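Local coordinates for protein restriction endonuclease Hpy99I (PDB 3GOX) that is a type II restriction endonuclease of the beta-beta-alpha-Me family that recognises and cleaves target DNA, probably with a metal ion, and binds zinc, at residues I170-S173 / C174-L178; D158-H161 / D162-W165; F138-P141 / I142-K145. All coordinates share one frame; numbering follows the deposited sequence.

Contact 1 (I170-S173 / C174-L178); sequences ICDS and CNTGL. With ZN (zinc ion), chain F; NA (sodium ion), chain G; nucleotides of chain D; nucleotides of chain C.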
loop_
_atom_site.group_PDB
_atom_site.type_symbol
_atom_site.label_atom_id
_atom_site.label_comp_id
_atom_site.label_asym_id
_atom_site.label_seq_id
_atom_site.Cartn_x
_atom_site.Cartn_y
_atom_site.Cartn_z
ATOM N N ILE A 170 -14.113 -4.934 -1.539
ATOM C CA ILE A 170 -13.206 -4.135 -2.359
ATOM C C ILE A 170 -11.908 -4.932 -2.552
ATOM O O ILE A 170 -11.646 -5.918 -1.843
ATOM C CB ILE A 170 -12.894 -2.729 -1.731
ATOM C CG1 ILE A 170 -12.202 -2.851 -0.366
ATOM C CG2 ILE A 170 -14.176 -1.877 -1.614
ATOM C CD1 ILE A 170 -11.787 -1.495 0.230
ATOM N N CYS A 171 -11.066 -4.505 -3.490
ATOM C CA CYS A 171 -9.790 -5.196 -3.688
ATOM C C CYS A 171 -8.805 -4.867 -2.561
ATOM O O CYS A 171 -8.895 -3.824 -1.927
ATOM C CB CYS A 171 -9.213 -4.932 -5.087
ATOM S SG CYS A 171 -8.416 -3.313 -5.301
ATOM N N ASP A 172 -7.904 -5.806 -2.306
ATOM C CA ASP A 172 -6.877 -5.674 -1.251
ATOM C C ASP A 172 -5.999 -4.453 -1.503
ATOM O O ASP A 172 -5.594 -3.783 -0.559
ATOM C CB ASP A 172 -6.048 -6.978 -1.196
ATOM C CG ASP A 172 -4.933 -6.958 -0.141
ATOM O OD1 ASP A 172 -5.213 -7.211 1.041
ATOM O OD2 ASP A 172 -3.751 -6.779 -0.523
ATOM N N SER A 173 -5.717 -4.157 -2.763
ATOM C CA SER A 173 -4.926 -2.970 -3.108
ATOM C C SER A 173 -5.604 -1.705 -2.585
ATOM O O SER A 173 -4.974 -0.874 -1.906
ATOM C CB SER A 173 -4.744 -2.921 -4.618
ATOM O OG SER A 173 -4.068 -1.768 -5.054
ATOM N N CYS A 174 -6.885 -1.528 -2.884
ATOM C CA CYS A 174 -7.635 -0.369 -2.394
ATOM C C CYS A 174 -7.737 -0.354 -0.880
ATOM O O CYS A 174 -7.592 0.698 -0.262
ATOM C CB CYS A 174 -9.043 -0.335 -3.005
ATOM S SG CYS A 174 -9.011 0.262 -4.721
ATOM N N ASN A 175 -7.991 -1.508 -0.274
ATOM C CA ASN A 175 -8.155 -1.585 1.172
ATOM C C ASN A 175 -6.880 -1.135 1.905
ATOM O O ASN A 175 -6.943 -0.374 2.878
ATOM C CB ASN A 175 -8.534 -3.002 1.595
ATOM C CG ASN A 175 -8.903 -3.088 3.057
ATOM O OD1 ASN A 175 -9.795 -2.390 3.513
ATOM N ND2 ASN A 175 -8.221 -3.957 3.799
ATOM N N THR A 176 -5.736 -1.586 1.408
ATOM C CA THR A 176 -4.458 -1.239 2.014
ATOM C C THR A 176 -4.038 0.192 1.664
ATOM O O THR A 176 -3.175 0.763 2.338
ATOM C CB THR A 176 -3.378 -2.273 1.661
ATOM O OG1 THR A 176 -3.286 -2.466 0.242
ATOM C CG2 THR A 176 -3.686 -3.595 2.367
ATOM N N GLY A 177 -4.657 0.778 0.640
ATOM C CA GLY A 177 -4.545 2.203 0.354
ATOM C C GLY A 177 -5.350 3.064 1.315
ATOM O O GLY A 177 -4.869 4.108 1.787
ATOM N N LEU A 178 -6.588 2.666 1.614
ATOM C CA LEU A 178 -7.411 3.371 2.607
ATOM C C LEU A 178 -6.636 3.511 3.906
ATOM O O LEU A 178 -6.653 4.572 4.532
ATOM C CB LEU A 178 -8.718 2.610 2.897
ATOM C CG LEU A 178 -9.696 2.417 1.738
ATOM C CD1 LEU A 178 -10.954 1.689 2.195
ATOM C CD2 LEU A 178 -10.037 3.705 1.111
HETATM ZN ZN ZN F . -9.826 -1.551 -5.943
HETATM NA NA NA G . -10.431 -1.635 5.589
ATOM P P DG D 7 -3.978 -0.295 8.520
ATOM O OP1 DG D 7 -4.766 0.813 9.114
ATOM O OP2 DG D 7 -3.039 -1.068 9.366
ATOM O "O5'" DG D 7 -5.006 -1.327 7.874
ATOM C "C5'" DG D 7 -5.900 -0.894 6.863
ATOM C "C4'" DG D 7 -6.631 -2.072 6.264
ATOM O "O4'" DG D 7 -5.656 -3.022 5.763
ATOM C "C3'" DG D 7 -7.514 -2.874 7.218
ATOM O "O3'" DG D 7 -8.556 -3.491 6.460
ATOM C "C2'" DG D 7 -6.553 -3.921 7.746
ATOM C "C1'" DG D 7 -5.707 -4.228 6.515
ATOM N N9 DG D 7 -4.335 -4.642 6.814
ATOM C C8 DG D 7 -3.587 -4.282 7.914
ATOM N N7 DG D 7 -2.416 -4.859 7.954
ATOM C C5 DG D 7 -2.377 -5.641 6.807
ATOM C C6 DG D 7 -1.367 -6.521 6.327
ATOM O O6 DG D 7 -0.288 -6.820 6.851
ATOM N N1 DG D 7 -1.727 -7.101 5.114
ATOM C C2 DG D 7 -2.912 -6.883 4.455
ATOM N N2 DG D 7 -3.063 -7.537 3.287
ATOM N N3 DG D 7 -3.874 -6.086 4.903
ATOM C C4 DG D 7 -3.542 -5.502 6.077
ATOM P P DG C 4 1.792 -13.469 -1.918
ATOM O OP1 DG C 4 1.910 -14.542 -2.941
ATOM O OP2 DG C 4 3.020 -12.936 -1.270
ATOM O "O5'" DG C 4 0.988 -12.266 -2.585
ATOM C "C5'" DG C 4 -0.387 -12.433 -2.935
ATOM C "C4'" DG C 4 -1.030 -11.110 -3.281
ATOM O "O4'" DG C 4 -0.940 -10.207 -2.151
ATOM C "C3'" DG C 4 -0.423 -10.339 -4.447
ATOM O "O3'" DG C 4 -1.441 -9.488 -4.983
ATOM C "C2'" DG C 4 0.650 -9.517 -3.753
ATOM C "C1'" DG C 4 -0.055 -9.128 -2.460
ATOM N N9 DG C 4 0.809 -8.920 -1.298
ATOM C C8 DG C 4 1.845 -9.721 -0.879
ATOM N N7 DG C 4 2.393 -9.312 0.234
ATOM C C5 DG C 4 1.684 -8.165 0.566
ATOM C C6 DG C 4 1.806 -7.291 1.688
ATOM O O6 DG C 4 2.573 -7.374 2.659
ATOM N N1 DG C 4 0.899 -6.240 1.617
ATOM C C2 DG C 4 -0.016 -6.052 0.613
ATOM N N2 DG C 4 -0.792 -4.959 0.712
ATOM N N3 DG C 4 -0.159 -6.871 -0.422
ATOM C C4 DG C 4 0.717 -7.897 -0.382
HETATM O O HOH W 1 -2.289 -4.777 -1.912
HETATM O O HOH W 2 -6.271 -5.867 3.208
HETATM O O HOH W 3 -8.897 0.106 5.305
HETATM O O HOH W 4 -10.912 -0.456 7.694
#
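C171 and N175 meet where strand 166-171 runs straight into helix 172-180: N175 N donates to C171 O at 3.0 Å. C171 is the N-cap residue, but its capping acceptor is a thiolate rather than a hydroxyl. Its SG accepts from C174 N at 3.4 Å, and the N-H...S angle of 163° makes that bond nearly straight. The same sulfur and C174 SG both bind zinc, so the metal pins the first helical turn to the strand end; C140 and C143 complete the four-cysteine site.

On the other flank, the side chain of N175 leads to the DNA. CB packs close to C171 O, while the I170 side chain crosses it at about a right angle, bringing CD1 within 3.8 Å of N175 CB. CD1 also reaches L178 CD1, which extends the apolar support one turn further. With CG anti to the backbone N (chi1 -172°), the amide points away from the zinc. N175 OD1 binds sodium at 2.3 Å; N175 ND2 donates to O3' of DG7 of chain D at 2.7 Å. Because that O3' is also a sodium ligand, both ends of the amide converge on the same linkage of the DNA backbone. Water 2 accepts from ND2 and lies close to D172 OD1, which accepts directly from N2 of the DG7 base at 3.1 Å, a base contact beside the backbone one.

R180 of the second subunit hydrogen-bonds T176 OG1, and D158 supplies the other protein ligand of the sodium. A beta hairpin running into a helix whose asparagine binds the metal beside the DNA backbone is consistent with the beta-beta-alpha-Me (His-Me finger) site, the sodium probably sitting where the catalytic metal would.

Contact 2 (D158-H161 / D162-W165); sequences DHNH and DTGW. With NA (sodium ion), chain G; nucleotides of chain D.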
loop_
_atom_site.group_PDB
_atom_site.type_symbol
_atom_site.label_atom_id
_atom_site.label_comp_id
_atom_site.label_asym_id
_atom_site.label_seq_id
_atom_site.Cartn_x
_atom_site.Cartn_y
_atom_site.Cartn_z
ATOM N N ASP A 158 -14.103 -5.006 3.663
ATOM C CA ASP A 158 -13.734 -3.738 4.301
ATOM C C ASP A 158 -14.792 -3.354 5.350
ATOM O O ASP A 158 -15.965 -3.655 5.208
ATOM C CB ASP A 158 -13.576 -2.674 3.220
ATOM C CG ASP A 158 -13.314 -1.306 3.764
ATOM O OD1 ASP A 158 -12.479 -1.151 4.704
ATOM O OD2 ASP A 158 -13.906 -0.356 3.211
ATOM N N HIS A 159 -14.343 -2.725 6.445
ATOM C CA HIS A 159 -15.248 -2.284 7.513
ATOM C C HIS A 159 -14.800 -0.954 8.108
ATOM O O HIS A 159 -13.622 -0.548 7.978
ATOM C CB HIS A 159 -15.379 -3.374 8.597
ATOM C CG HIS A 159 -14.289 -3.354 9.617
ATOM N ND1 HIS A 159 -13.028 -3.852 9.376
ATOM C CD2 HIS A 159 -14.272 -2.883 10.885
ATOM C CE1 HIS A 159 -12.277 -3.683 10.452
ATOM N NE2 HIS A 159 -13.008 -3.098 11.381
ATOM N N ASN A 160 -15.756 -0.265 8.724
ATOM C CA ASN A 160 -15.482 0.970 9.445
ATOM C C ASN A 160 -15.000 0.636 10.863
ATOM O O ASN A 160 -15.719 0.009 11.651
ATOM C CB ASN A 160 -16.731 1.862 9.464
ATOM C CG ASN A 160 -16.493 3.203 10.149
ATOM O OD1 ASN A 160 -16.187 3.252 11.329
ATOM N ND2 ASN A 160 -16.649 4.293 9.407
ATOM N N HIS A 161 -13.783 1.065 11.195
ATOM C CA HIS A 161 -13.196 0.730 12.501
ATOM C C HIS A 161 -13.530 1.728 13.624
ATOM O O HIS A 161 -12.966 1.640 14.717
ATOM C CB HIS A 161 -11.683 0.500 12.391
ATOM C CG HIS A 161 -10.903 1.704 11.972
ATOM N ND1 HIS A 161 -10.047 1.692 10.891
ATOM C CD2 HIS A 161 -10.835 2.952 12.491
ATOM C CE1 HIS A 161 -9.490 2.883 10.760
ATOM N NE2 HIS A 161 -9.951 3.667 11.719
ATOM N N ASP A 162 -14.455 2.652 13.357
ATOM C CA ASP A 162 -15.106 3.447 14.409
ATOM C C ASP A 162 -16.394 2.807 14.923
ATOM O O ASP A 162 -16.739 2.936 16.093
ATOM C CB ASP A 162 -15.408 4.856 13.900
ATOM C CG ASP A 162 -14.154 5.602 13.482
ATOM O OD1 ASP A 162 -13.109 5.420 14.140
ATOM O OD2 ASP A 162 -14.211 6.368 12.498
ATOM N N THR A 163 -17.104 2.126 14.034
ATOM C CA THR A 163 -18.402 1.524 14.355
ATOM C C THR A 163 -18.399 -0.013 14.440
ATOM O O THR A 163 -19.286 -0.598 15.067
ATOM C CB THR A 163 -19.443 1.935 13.296
ATOM O OG1 THR A 163 -19.028 1.448 12.017
ATOM C CG2 THR A 163 -19.588 3.452 13.220
ATOM N N GLY A 164 -17.433 -0.662 13.785
ATOM C CA GLY A 164 -17.425 -2.122 13.641
ATOM C C GLY A 164 -18.343 -2.644 12.536
ATOM O O GLY A 164 -18.509 -3.855 12.387
ATOM N N TRP A 165 -18.915 -1.753 11.732
ATOM C CA TRP A 165 -19.856 -2.189 10.692
ATOM C C TRP A 165 -19.212 -2.280 9.320
ATOM O O TRP A 165 -18.238 -1.599 9.017
ATOM C CB TRP A 165 -21.085 -1.287 10.640
ATOM C CG TRP A 165 -21.746 -1.129 11.963
ATOM C CD1 TRP A 165 -21.772 -2.036 12.992
ATOM C CD2 TRP A 165 -22.495 0.004 12.408
ATOM N NE1 TRP A 165 -22.474 -1.521 14.057
ATOM C CE2 TRP A 165 -22.926 -0.270 13.725
ATOM C CE3 TRP A 165 -22.825 1.235 11.828
ATOM C CZ2 TRP A 165 -23.689 0.638 14.467
ATOM C CZ3 TRP A 165 -23.575 2.138 12.567
ATOM C CH2 TRP A 165 -24.003 1.832 13.872
HETATM NA NA NA G . -10.431 -1.635 5.589
ATOM P P DA D 8 -9.819 -4.159 7.200
ATOM O OP1 DA D 8 -10.974 -3.229 7.065
ATOM O OP2 DA D 8 -9.418 -4.643 8.548
ATOM O "O5'" DA D 8 -10.130 -5.422 6.277
ATOM C "C5'" DA D 8 -9.829 -6.752 6.701
ATOM C "C4'" DA D 8 -8.770 -7.355 5.806
ATOM O "O4'" DA D 8 -7.459 -6.958 6.248
ATOM C "C3'" DA D 8 -8.727 -8.875 5.828
ATOM O "O3'" DA D 8 -9.688 -9.365 4.884
ATOM C "C2'" DA D 8 -7.309 -9.169 5.372
ATOM C "C1'" DA D 8 -6.520 -7.918 5.778
ATOM N N9 DA D 8 -5.524 -8.121 6.829
ATOM C C8 DA D 8 -5.472 -7.515 8.060
ATOM N N7 DA D 8 -4.430 -7.862 8.777
ATOM C C5 DA D 8 -3.757 -8.767 7.969
ATOM C C6 DA D 8 -2.568 -9.494 8.152
ATOM N N6 DA D 8 -1.811 -9.408 9.250
ATOM N N1 DA D 8 -2.172 -10.315 7.155
ATOM C C2 DA D 8 -2.927 -10.387 6.049
ATOM N N3 DA D 8 -4.060 -9.750 5.756
ATOM C C4 DA D 8 -4.425 -8.947 6.770
HETATM O O HOH W 4 -10.912 -0.456 7.694
HETATM O O HOH W 5 -16.296 6.845 10.804
HETATM O O HOH W 3 -8.897 0.106 5.305
#
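N160 and W165 pair across the turn of the beta-beta-alpha-Me hairpin, N160 N donating to W165 O at 2.8 Å while G164 N returns to N160 O, also at 2.8 Å. G164 passes the chain through positive phi (80°), a conformation easily reached without a side chain. The N160 side chain braces the inside of this turn. Its OD1 accepts from D162 N at 2.7 Å, which makes an Asx turn, and from T163 N at 3.1 Å. The two donors approach from opposite faces of the amide plane, so the oxygen is clamped between them. N160 ND2 is tied through water 5 to D162 OD2. T163 OG1 in turn accepts from W165 N, an ST turn, and T163 CB sits above one face of the W165 ring, toward its rim.

H159, probably the general base by analogy with the family's strand histidine, has CB 3.4 Å from W165 O and its ring edge at G164 CA. H159 NE2 is hydrogen-bonded to V117 O; ND1 lies 3.2 Å from OP1 of DA8 of chain D, at best a weak, poorly angled bond. That OP1 binds sodium at 2.2 Å, next to D158 OD1 at 2.3 Å.

Contact 3 (F138-P141 / I142-K145); sequences FTCP and ICEK. With ZN (zinc ion), chain F.
C140 SG is held by more than one group: it binds zinc at 2.3 Å and accepts a hydrogen bond from I142 N at 3.6 Å, nearly straight at 164°, with a further partner outside the turn. C143 SG repeats the pattern, binding the ion at 2.4 Å while K145 N, again two residues on, donates to it at 3.6 Å. Such N-H...S bonds probably offset part of the negative charge of the thiolates.

The sulfurs converge because C140 SG stands anti to its own backbone N (chi1 -179°) while C143 SG is turned between its N and carbonyl carbon (chi1 69°). The C143 torsion also brings its SG to 3.6 Å from C140 CB. The backbone closes the turn behind them: C140 N donates to K145 O at 3.1 Å, and a weak bond runs from E144 N to C140 O. E144 turns the chain with positive phi, and its OE2 forms a salt bridge with K190 of the second subunit, whose NZ also hydrogen-bonds P141 O and I142 O.

I142 and P141 pack on I170, and C171 and C174 complete the metal site. A CPxC turn with paired N-H...S bonds, joining strands 137-139 and 146-148, is a zinc knuckle.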
loop_
_atom_site.group_PDB
_atom_site.type_symbol
_atom_site.label_atom_id
_atom_site.label_comp_id
_atom_site.label_asym_id
_atom_site.label_seq_id
_atom_site.Cartn_x
_atom_site.Cartn_y
_atom_site.Cartn_z
ATOM N N PHE A 138 -15.186 -9.535 -11.241
ATOM C CA PHE A 138 -15.504 -8.490 -10.273
ATOM C C PHE A 138 -14.991 -7.148 -10.797
ATOM O O PHE A 138 -13.969 -7.100 -11.477
ATOM C CB PHE A 138 -14.771 -8.833 -8.978
ATOM C CG PHE A 138 -14.947 -7.835 -7.871
ATOM C CD1 PHE A 138 -16.131 -7.773 -7.152
ATOM C CD2 PHE A 138 -13.906 -6.987 -7.512
ATOM C CE1 PHE A 138 -16.285 -6.868 -6.119
ATOM C CE2 PHE A 138 -14.054 -6.092 -6.468
ATOM C CZ PHE A 138 -15.241 -6.034 -5.779
ATOM N N THR A 139 -15.696 -6.062 -10.473
ATOM C CA THR A 139 -15.241 -4.696 -10.739
ATOM C C THR A 139 -15.201 -3.972 -9.404
ATOM O O THR A 139 -16.213 -3.792 -8.746
ATOM C CB THR A 139 -16.141 -3.978 -11.769
ATOM O OG1 THR A 139 -16.274 -4.816 -12.925
ATOM C CG2 THR A 139 -15.527 -2.634 -12.164
ATOM N N CYS A 140 -14.016 -3.553 -8.992
ATOM C CA CYS A 140 -13.883 -2.912 -7.685
ATOM C C CYS A 140 -14.605 -1.567 -7.658
ATOM O O CYS A 140 -14.481 -0.769 -8.585
ATOM C CB CYS A 140 -12.408 -2.724 -7.325
ATOM S SG CYS A 140 -12.123 -1.949 -5.698
ATOM N N PRO A 141 -15.415 -1.331 -6.620
ATOM C CA PRO A 141 -16.170 -0.069 -6.601
ATOM C C PRO A 141 -15.337 1.194 -6.396
ATOM O O PRO A 141 -15.859 2.301 -6.606
ATOM C CB PRO A 141 -17.168 -0.263 -5.460
ATOM C CG PRO A 141 -16.628 -1.314 -4.607
ATOM C CD PRO A 141 -15.758 -2.204 -5.484
ATOM N N ILE A 142 -14.072 1.044 -5.998
ATOM C CA ILE A 142 -13.225 2.207 -5.756
ATOM C C ILE A 142 -12.348 2.467 -6.973
ATOM O O ILE A 142 -12.555 3.451 -7.688
ATOM C CB ILE A 142 -12.408 2.069 -4.459
ATOM C CG1 ILE A 142 -13.351 1.915 -3.259
ATOM C CG2 ILE A 142 -11.473 3.292 -4.272
ATOM C CD1 ILE A 142 -12.659 1.724 -1.938
ATOM N N CYS A 143 -11.426 1.553 -7.254
ATOM C CA CYS A 143 -10.478 1.727 -8.346
ATOM C C CYS A 143 -11.047 1.403 -9.727
ATOM O O CYS A 143 -10.405 1.710 -10.731
ATOM C CB CYS A 143 -9.219 0.892 -8.112
ATOM S SG CYS A 143 -9.474 -0.890 -8.225
ATOM N N GLU A 144 -12.224 0.765 -9.773
ATOM C CA GLU A 144 -12.911 0.461 -11.030
ATOM C C GLU A 144 -12.173 -0.552 -11.899
ATOM O O GLU A 144 -12.531 -0.740 -13.059
ATOM C CB GLU A 144 -13.227 1.746 -11.825
ATOM C CG GLU A 144 -14.135 2.705 -11.044
ATOM C CD GLU A 144 -14.513 3.980 -11.785
ATOM O OE1 GLU A 144 -14.025 4.220 -12.906
ATOM O OE2 GLU A 144 -15.309 4.761 -11.221
ATOM N N LYS A 145 -11.159 -1.227 -11.351
ATOM C CA LYS A 145 -10.468 -2.258 -12.118
ATOM C C LYS A 145 -11.274 -3.550 -12.124
ATOM O O LYS A 145 -11.811 -3.970 -11.104
ATOM C CB LYS A 145 -9.052 -2.495 -11.604
ATOM C CG LYS A 145 -8.182 -1.248 -11.657
ATOM C CD LYS A 145 -6.664 -1.581 -11.602
ATOM C CE LYS A 145 -6.215 -2.314 -10.332
ATOM N NZ LYS A 145 -6.334 -1.471 -9.072
HETATM ZN ZN ZN F . -9.826 -1.551 -5.943
#

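Overall arrangement
Along the chain the order is contact 3, contact 2, contact 1, all within the range matching recombination endonuclease VII. Contacts 2 and 1, with centres about 15 Å apart, belong to one beta-beta-alpha unit: contact 2 turns between strands 155-159 and 166-171, and contact 1 passes from the second strand into helix 172-180. They share the sodium and two of its waters. Contact 3, centred about 10 Å from contact 1, shares the zinc with it; its centre is about 20 Å from that of contact 2 and the two do not touch. Contact 1 is therefore the joint: zinc ties its helix start to the knuckle, and sodium ties the adjacent N175 to the hairpin and the DNA. All three reach the second subunit.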